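Local coordinates for thioredoxin domain-containing protein (Silicibacter pomeroyi, PDB 3EYT) that is of unknown function but adopts a thioredoxin-like fold and may be an oxidoreductase, perhaps with antioxidant activity, at residues Gln13-Ala18 / Val96-Pro101; Leu9-Trp14 / Leu66-Val71; Phe36-Pro41 / Glu76-Ile81. One frame throughout, in Å; residues are numbered along the deposited sequence.

Contact 1: residues Gln13-Ala18 / Val96-Pro101; sequences QWFNSA and VGVDQP
F15 and V96 face each other as an antiparallel hydrogen-bonded pair. F15 N donates to V96 O at 2.7 Å, and V96 N returns a bond to F15 O at 2.9 Å. Further along, V98 N reaches Q13 O at 2.8 Å. That bond is nearly straight, with 172° at the hydrogen.

Between these bonds W14 sits opposite G97, a non-hydrogen-bonded pair with W14 CA and G97 CA 4.4 Å apart. The indole folds back over the neighbouring strand. W14 CG is anti to the carbonyl carbon (chi1 -82°), and G97 CA lies over one face of the six-membered ring, 3.9 Å from its centroid, as a CH-pi contact. With no side chain on G97, the ring can lie this close to the backbone.

Strand 11-15 is thus laid along strand 96-99 as an outermost strand of the thioredoxin-like sheet within this chain. On the sheet face that carries F15 and Q13, V98 CG2 meets F15 CE2 at the ring edge (4.0 Å). V98 CG2 also lies 3.9 Å from Q13 CG, as the two side chains run side by side.

Helix 80-89 covers this face through L83, K84 and L87 against F15. N16 ND2 is hydrogen-bonded to F94 O, and W14 NE1 weakly to D20 OD1.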
# COMPACT_ATOMS: atom_id res chain seq x y z
N GLN C 13 -4.99 -12.81 3.42
CA GLN C 13 -6.42 -12.66 3.27
C GLN C 13 -6.90 -13.23 1.94
O GLN C 13 -6.12 -13.40 1.01
CB GLN C 13 -6.79 -11.18 3.35
CG GLN C 13 -6.28 -10.34 2.23
CD GLN C 13 -6.74 -8.91 2.43
OE1 GLN C 13 -7.87 -8.60 2.13
NE2 GLN C 13 -5.89 -8.07 3.01
N TRP C 14 -8.20 -13.49 1.85
CA TRP C 14 -8.84 -14.11 0.69
C TRP C 14 -9.84 -13.14 0.08
O TRP C 14 -10.52 -12.42 0.81
CB TRP C 14 -9.60 -15.36 1.15
CG TRP C 14 -8.70 -16.57 1.28
CD1 TRP C 14 -8.18 -17.09 2.44
CD2 TRP C 14 -8.20 -17.39 0.20
NE1 TRP C 14 -7.41 -18.21 2.15
CE2 TRP C 14 -7.40 -18.41 0.80
CE3 TRP C 14 -8.38 -17.40 -1.19
CZ2 TRP C 14 -6.76 -19.40 0.05
CZ3 TRP C 14 -7.73 -18.39 -1.95
CH2 TRP C 14 -6.93 -19.37 -1.32
N PHE C 15 -9.89 -13.10 -1.25
CA PHE C 15 -10.98 -12.42 -1.97
C PHE C 15 -11.84 -13.48 -2.65
O PHE C 15 -11.34 -14.53 -3.04
CB PHE C 15 -10.41 -11.44 -3.01
CG PHE C 15 -9.76 -10.21 -2.41
CD1 PHE C 15 -10.52 -9.11 -2.02
CD2 PHE C 15 -8.38 -10.15 -2.23
CE1 PHE C 15 -9.91 -7.98 -1.43
CE2 PHE C 15 -7.76 -9.03 -1.68
CZ PHE C 15 -8.53 -7.94 -1.27
N ASN C 16 -13.14 -13.23 -2.79
CA ASN C 16 -14.03 -14.14 -3.49
C ASN C 16 -14.09 -15.47 -2.79
O ASN C 16 -14.13 -16.48 -3.44
CB ASN C 16 -13.61 -14.41 -4.96
CG ASN C 16 -13.47 -13.16 -5.78
OD1 ASN C 16 -14.17 -12.18 -5.54
ND2 ASN C 16 -12.59 -13.20 -6.80
N SER C 17 -14.02 -15.47 -1.46
CA SER C 17 -14.16 -16.71 -0.71
C SER C 17 -14.84 -16.46 0.63
O SER C 17 -14.39 -15.62 1.43
CB SER C 17 -12.78 -17.34 -0.49
OG SER C 17 -12.91 -18.63 0.10
N ALA C 18 -15.90 -17.21 0.89
CA ALA C 18 -16.62 -17.12 2.18
C ALA C 18 -15.73 -17.52 3.35
O ALA C 18 -15.82 -16.94 4.44
CB ALA C 18 -17.91 -17.99 2.14
N VAL C 96 -9.13 -15.77 -4.55
CA VAL C 96 -7.77 -15.27 -4.70
C VAL C 96 -7.18 -14.97 -3.33
O VAL C 96 -7.76 -14.20 -2.55
CB VAL C 96 -7.72 -14.02 -5.58
CG1 VAL C 96 -6.29 -13.46 -5.73
CG2 VAL C 96 -8.37 -14.31 -6.95
N GLY C 97 -6.01 -15.56 -3.06
CA GLY C 97 -5.37 -15.41 -1.73
C GLY C 97 -4.18 -14.49 -1.84
O GLY C 97 -3.40 -14.62 -2.78
N VAL C 98 -4.02 -13.54 -0.90
CA VAL C 98 -2.82 -12.71 -0.87
C VAL C 98 -1.75 -13.47 -0.07
O VAL C 98 -1.95 -13.81 1.12
CB VAL C 98 -3.07 -11.33 -0.21
CG1 VAL C 98 -1.74 -10.51 -0.09
CG2 VAL C 98 -4.14 -10.53 -1.00
N ASP C 99 -0.62 -13.72 -0.72
CA ASP C 99 0.46 -14.49 -0.11
C ASP C 99 1.03 -13.65 1.05
O ASP C 99 1.21 -12.45 0.93
CB ASP C 99 1.52 -14.74 -1.15
CG ASP C 99 2.47 -15.88 -0.78
OD1 ASP C 99 2.48 -16.39 0.39
OD2 ASP C 99 3.25 -16.25 -1.67
N GLN C 100 1.33 -14.30 2.16
CA GLN C 100 1.88 -13.58 3.33
C GLN C 100 3.27 -12.98 3.03
O GLN C 100 4.09 -13.60 2.36
CB GLN C 100 1.99 -14.52 4.53
CG GLN C 100 0.66 -15.03 5.09
CD GLN C 100 0.87 -15.93 6.32
OE1 GLN C 100 2.01 -16.13 6.80
NE2 GLN C 100 -0.23 -16.49 6.82
N PRO C 101 3.57 -11.81 3.62
CA PRO C 101 4.89 -11.20 3.43
C PRO C 101 6.01 -12.08 4.00
O PRO C 101 5.85 -12.73 5.04
CB PRO C 101 4.79 -9.89 4.20
CG PRO C 101 3.64 -10.11 5.22
CD PRO C 101 2.69 -11.02 4.53

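Contact 2: residues Leu9-Trp14 / Leu66-Val71; sequences LQIQQW and LGLHTV
I11 and L68 make the closest approach across this contact. I11 CD1 and L68 CD1 are 3.5 Å apart, tighter than a usual carbon-carbon distance. The two backbones stay well separated, with the CA atoms of I11 and L68 8.5 Å apart. The side chains therefore bridge the gap. L68 does so with CG anti to its own backbone N (chi1 178°), which carries its CD1 out to the isoleucine.

The second apolar group gathers round L66. L66 CD1 lies 4.1 Å from L9 CD1, where the two leucines meet at an angle. L66 CD1 is also 4.3 Å from W14 CH2, so one branch of L66 serves both partners.

Within residues 9-14 a methyl covers the indole: I11 CG2 lies 3.5 Å above the W14 plane, toward its rim. I11 thus uses one branch on the tryptophan and the other on L68.

Polar groups are served elsewhere. I11 O accepts from Q100 NE2. L66 pairs by backbone bonds with strand 30-36, whose I33 touches both L9 and L68. T109 of helix 108-112 also packs on L9 and L68.

Strands 11-15 and 63-69 lie on either side of strand 96-99 in the thioredoxin-like sheet. The chain turns a corner at Q12, with L9 and I11 before it and W14 after it. No hydrogen bond joins residues 9-14 to 66-71, so this buried contact rests on apolar side-chain packing.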
# COMPACT_ATOMS: atom_id res chain seq x y z
N LEU C 9 -0.74 -23.52 2.11
CA LEU C 9 -0.84 -22.11 1.70
C LEU C 9 -0.65 -21.22 2.92
O LEU C 9 -1.20 -21.51 4.00
CB LEU C 9 -2.19 -21.84 1.04
CG LEU C 9 -2.54 -22.68 -0.20
CD1 LEU C 9 -3.93 -22.30 -0.76
CD2 LEU C 9 -1.47 -22.55 -1.27
N GLN C 10 0.16 -20.19 2.79
CA GLN C 10 0.26 -19.19 3.86
C GLN C 10 -0.29 -17.89 3.31
O GLN C 10 0.37 -17.19 2.55
CB GLN C 10 1.71 -19.04 4.35
CG GLN C 10 2.38 -20.38 4.82
CD GLN C 10 3.85 -20.17 5.17
OE1 GLN C 10 4.19 -19.46 6.11
NE2 GLN C 10 4.72 -20.76 4.38
N ILE C 11 -1.52 -17.59 3.70
CA ILE C 11 -2.33 -16.55 3.10
C ILE C 11 -2.62 -15.50 4.16
O ILE C 11 -2.82 -15.84 5.34
CB ILE C 11 -3.70 -17.13 2.63
CG1 ILE C 11 -3.50 -18.25 1.58
CG2 ILE C 11 -4.61 -16.04 2.07
CD1 ILE C 11 -2.59 -17.82 0.41
N GLN C 12 -2.62 -14.23 3.75
CA GLN C 12 -2.89 -13.10 4.63
C GLN C 12 -4.40 -12.74 4.61
O GLN C 12 -5.01 -12.40 5.66
CB GLN C 12 -2.07 -11.92 4.15
CG GLN C 12 -2.22 -10.66 4.99
CD GLN C 12 -2.48 -9.47 4.09
OE1 GLN C 12 -1.55 -8.80 3.57
NE2 GLN C 12 -3.74 -9.20 3.87
N GLN C 13 -4.99 -12.81 3.42
CA GLN C 13 -6.42 -12.66 3.27
C GLN C 13 -6.90 -13.23 1.94
O GLN C 13 -6.12 -13.40 1.01
CB GLN C 13 -6.79 -11.18 3.35
CG GLN C 13 -6.28 -10.34 2.23
CD GLN C 13 -6.74 -8.91 2.43
OE1 GLN C 13 -7.87 -8.60 2.13
NE2 GLN C 13 -5.89 -8.07 3.01
N TRP C 14 -8.20 -13.49 1.85
CA TRP C 14 -8.84 -14.11 0.69
C TRP C 14 -9.84 -13.14 0.08
O TRP C 14 -10.52 -12.42 0.81
CB TRP C 14 -9.60 -15.36 1.15
CG TRP C 14 -8.70 -16.57 1.28
CD1 TRP C 14 -8.18 -17.09 2.44
CD2 TRP C 14 -8.20 -17.39 0.20
NE1 TRP C 14 -7.41 -18.21 2.15
CE2 TRP C 14 -7.40 -18.41 0.80
CE3 TRP C 14 -8.38 -17.40 -1.19
CZ2 TRP C 14 -6.76 -19.40 0.05
CZ3 TRP C 14 -7.73 -18.39 -1.95
CH2 TRP C 14 -6.93 -19.37 -1.32
N LEU C 66 -7.70 -21.60 -7.94
CA LEU C 66 -7.36 -20.59 -6.93
C LEU C 66 -6.37 -19.63 -7.54
O LEU C 66 -5.49 -20.06 -8.28
CB LEU C 66 -6.63 -21.22 -5.74
CG LEU C 66 -7.31 -22.39 -5.04
CD1 LEU C 66 -6.54 -22.79 -3.82
CD2 LEU C 66 -8.79 -22.03 -4.72
N GLY C 67 -6.48 -18.35 -7.21
CA GLY C 67 -5.44 -17.36 -7.56
C GLY C 67 -4.55 -17.16 -6.33
O GLY C 67 -5.03 -17.19 -5.20
N LEU C 68 -3.27 -16.94 -6.54
CA LEU C 68 -2.38 -16.61 -5.44
C LEU C 68 -1.62 -15.33 -5.82
O LEU C 68 -0.82 -15.34 -6.77
CB LEU C 68 -1.44 -17.78 -5.15
CG LEU C 68 -0.41 -17.54 -4.05
CD1 LEU C 68 -1.13 -17.50 -2.70
CD2 LEU C 68 0.71 -18.59 -4.04
N HIS C 69 -1.91 -14.23 -5.13
CA HIS C 69 -1.23 -12.94 -5.45
C HIS C 69 0.11 -12.89 -4.71
O HIS C 69 0.17 -12.71 -3.47
CB HIS C 69 -2.12 -11.74 -5.10
CG HIS C 69 -1.70 -10.46 -5.78
ND1 HIS C 69 -1.65 -9.25 -5.13
CD2 HIS C 69 -1.31 -10.22 -7.06
CE1 HIS C 69 -1.25 -8.31 -5.97
NE2 HIS C 69 -1.04 -8.88 -7.15
N THR C 70 1.18 -13.12 -5.47
CA THR C 70 2.53 -13.32 -4.89
C THR C 70 3.33 -12.07 -5.26
O THR C 70 4.03 -12.03 -6.29
CB THR C 70 3.17 -14.58 -5.47
OG1 THR C 70 3.14 -14.51 -6.92
CG2 THR C 70 2.43 -15.84 -5.03
N VAL C 71 3.22 -11.01 -4.46
CA VAL C 71 3.86 -9.77 -4.84
C VAL C 71 5.31 -9.84 -4.31
O VAL C 71 5.51 -9.90 -3.09
CB VAL C 71 3.11 -8.56 -4.20
CG1 VAL C 71 3.83 -7.24 -4.56
CG2 VAL C 71 1.66 -8.52 -4.67

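Contact 3: residues Phe36-Pro41 / Glu76-Ile81; sequences FQMLCP and EAMTPI
M78, a selenomethionine, packs on Q37, M38 and L39, in the turn that leads into the CxxC-type helix start of this thioredoxin-like fold. Residues 37-40 form a type I beta turn, closed by C40 N bonding Q37 O at 3.1 Å. C40 is the N-cap of helix 41-57. The pattern is consistent with a redox site.

The M78 side chain points toward the turn. CG stands anti to the carbonyl carbon (chi1 -58°), and the chain then bends at its end. Its middle meets L39 obliquely, with M78 CG 3.8 Å from L39 CG. M78 SE sits 3.7 Å from L39 N, close to the backbone of the turn.

M38, also a selenomethionine, slides past M78 in the opposite direction. M38 CG is 3.9 Å from M78 SE, so the two side chains overlap along their length. L39 also reaches A77, where L39 CD1 lies 3.8 Å from A77 CB.

Around this cluster, F86 and S82 of helix 80-89 touch M38. Across the subunit interface, L39 packs on M38 of a third subunit, and A77 O accepts a hydrogen bond from S82 OG there.

Q37 crosses the end of M78 obliquely. Its amide is held elsewhere, OE1 by F72 N and NE2 by E73 OE2. That fixed amide meets the selenomethionine methyl, with Q37 OE1 3.6 Å from M78 CE.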
# COMPACT_ATOMS: atom_id res chain seq x y z
N PHE C 36 0.35 -15.05 -9.46
CA PHE C 36 0.42 -13.91 -10.36
C PHE C 36 0.71 -12.65 -9.54
O PHE C 36 0.51 -12.61 -8.32
CB PHE C 36 -0.91 -13.77 -11.14
CG PHE C 36 -2.08 -13.28 -10.28
CD1 PHE C 36 -2.47 -11.93 -10.33
CD2 PHE C 36 -2.79 -14.17 -9.46
CE1 PHE C 36 -3.54 -11.47 -9.54
CE2 PHE C 36 -3.85 -13.74 -8.67
CZ PHE C 36 -4.24 -12.37 -8.71
N GLN C 37 1.14 -11.60 -10.25
CA GLN C 37 1.19 -10.24 -9.73
C GLN C 37 0.30 -9.44 -10.64
O GLN C 37 0.37 -9.59 -11.88
CB GLN C 37 2.60 -9.62 -9.84
CG GLN C 37 3.66 -10.28 -8.93
CD GLN C 37 5.00 -9.52 -8.97
OE1 GLN C 37 5.38 -8.91 -7.99
NE2 GLN C 37 5.65 -9.51 -10.12
N MSE C 38 -0.50 -8.57 -10.05
CA MSE C 38 -1.49 -7.81 -10.81
C MSE C 38 -0.87 -6.87 -11.83
O MSE C 38 -1.47 -6.60 -12.86
CB MSE C 38 -2.43 -7.07 -9.86
CG MSE C 38 -1.70 -6.03 -9.00
SE MSE C 38 -2.97 -5.11 -7.83
CE MSE C 38 -3.63 -3.76 -9.12
N LEU C 39 0.34 -6.37 -11.58
CA LEU C 39 1.00 -5.47 -12.54
C LEU C 39 2.00 -6.16 -13.50
O LEU C 39 2.76 -5.51 -14.22
CB LEU C 39 1.67 -4.29 -11.79
CG LEU C 39 0.79 -3.44 -10.86
CD1 LEU C 39 1.63 -2.29 -10.32
CD2 LEU C 39 -0.45 -2.89 -11.62
N CYS C 40 1.99 -7.48 -13.53
CA CYS C 40 2.91 -8.21 -14.39
C CYS C 40 2.22 -8.45 -15.74
O CYS C 40 1.17 -9.08 -15.79
CB CYS C 40 3.32 -9.49 -13.69
SG CYS C 40 3.89 -10.83 -14.74
N PRO C 41 2.80 -7.91 -16.83
CA PRO C 41 2.06 -7.95 -18.10
C PRO C 41 1.74 -9.38 -18.56
O PRO C 41 0.65 -9.60 -19.09
CB PRO C 41 2.99 -7.22 -19.09
CG PRO C 41 3.83 -6.34 -18.23
CD PRO C 41 4.01 -7.08 -16.91
N GLU C 76 4.30 -1.75 -2.61
CA GLU C 76 3.42 -0.63 -2.30
C GLU C 76 2.41 -0.31 -3.42
O GLU C 76 1.45 0.41 -3.18
CB GLU C 76 4.24 0.64 -1.93
CG GLU C 76 4.98 1.32 -3.08
CD GLU C 76 6.12 0.46 -3.66
OE1 GLU C 76 6.64 -0.43 -2.91
OE2 GLU C 76 6.48 0.67 -4.86
N ALA C 77 2.64 -0.84 -4.61
CA ALA C 77 1.81 -0.59 -5.78
C ALA C 77 0.71 -1.63 -5.93
O ALA C 77 -0.23 -1.41 -6.71
CB ALA C 77 2.65 -0.63 -7.01
N MSE C 78 0.86 -2.77 -5.22
CA MSE C 78 0.05 -3.97 -5.44
C MSE C 78 -0.55 -4.46 -4.12
O MSE C 78 -0.62 -5.67 -3.89
CB MSE C 78 0.90 -5.08 -6.04
CG MSE C 78 1.57 -4.68 -7.38
SE MSE C 78 2.09 -6.24 -8.35
CE MSE C 78 3.92 -5.70 -8.79
N THR C 79 -0.98 -3.53 -3.26
CA THR C 79 -1.56 -3.89 -1.96
C THR C 79 -3.02 -4.38 -2.15
O THR C 79 -3.62 -4.23 -3.24
CB THR C 79 -1.57 -2.67 -1.02
OG1 THR C 79 -2.55 -1.73 -1.48
CG2 THR C 79 -0.19 -1.98 -0.94
N PRO C 80 -3.62 -4.97 -1.10
CA PRO C 80 -4.96 -5.52 -1.27
C PRO C 80 -6.02 -4.53 -1.77
O PRO C 80 -6.96 -4.97 -2.47
CB PRO C 80 -5.30 -6.04 0.14
CG PRO C 80 -3.94 -6.57 0.65
CD PRO C 80 -2.99 -5.44 0.18
N ILE C 81 -5.92 -3.24 -1.43
CA ILE C 81 -6.95 -2.28 -1.93
C ILE C 81 -6.84 -2.22 -3.46
O ILE C 81 -7.84 -2.16 -4.18
CB ILE C 81 -6.85 -0.88 -1.28
CG1 ILE C 81 -7.98 0.03 -1.74
CG2 ILE C 81 -5.51 -0.20 -1.59
CD1 ILE C 81 -8.00 1.35 -1.04

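Contacts 1 and 2 share Q13 and W14, and their centres are about 5 Å apart. Strand 96-99 joins them: V98 O lies 2.7 Å from Q12 N, and G97 O 2.8 Å from H69 N, both probable hydrogen bonds. Contact 3 lies about 12 Å from contact 2 and 13 Å from contact 1, centre to centre. It holds C40 of the putative CxxC site. H69 links contact 2 to that region, with H69 NE2 3.0 Å from M38 N, a probable hydrogen bond. P80 links contact 1 to contact 3, as P80 CG lies 3.4 Å from Q13 NE2. V96 CG1 also packs on F36 CZ at 3.8 Å.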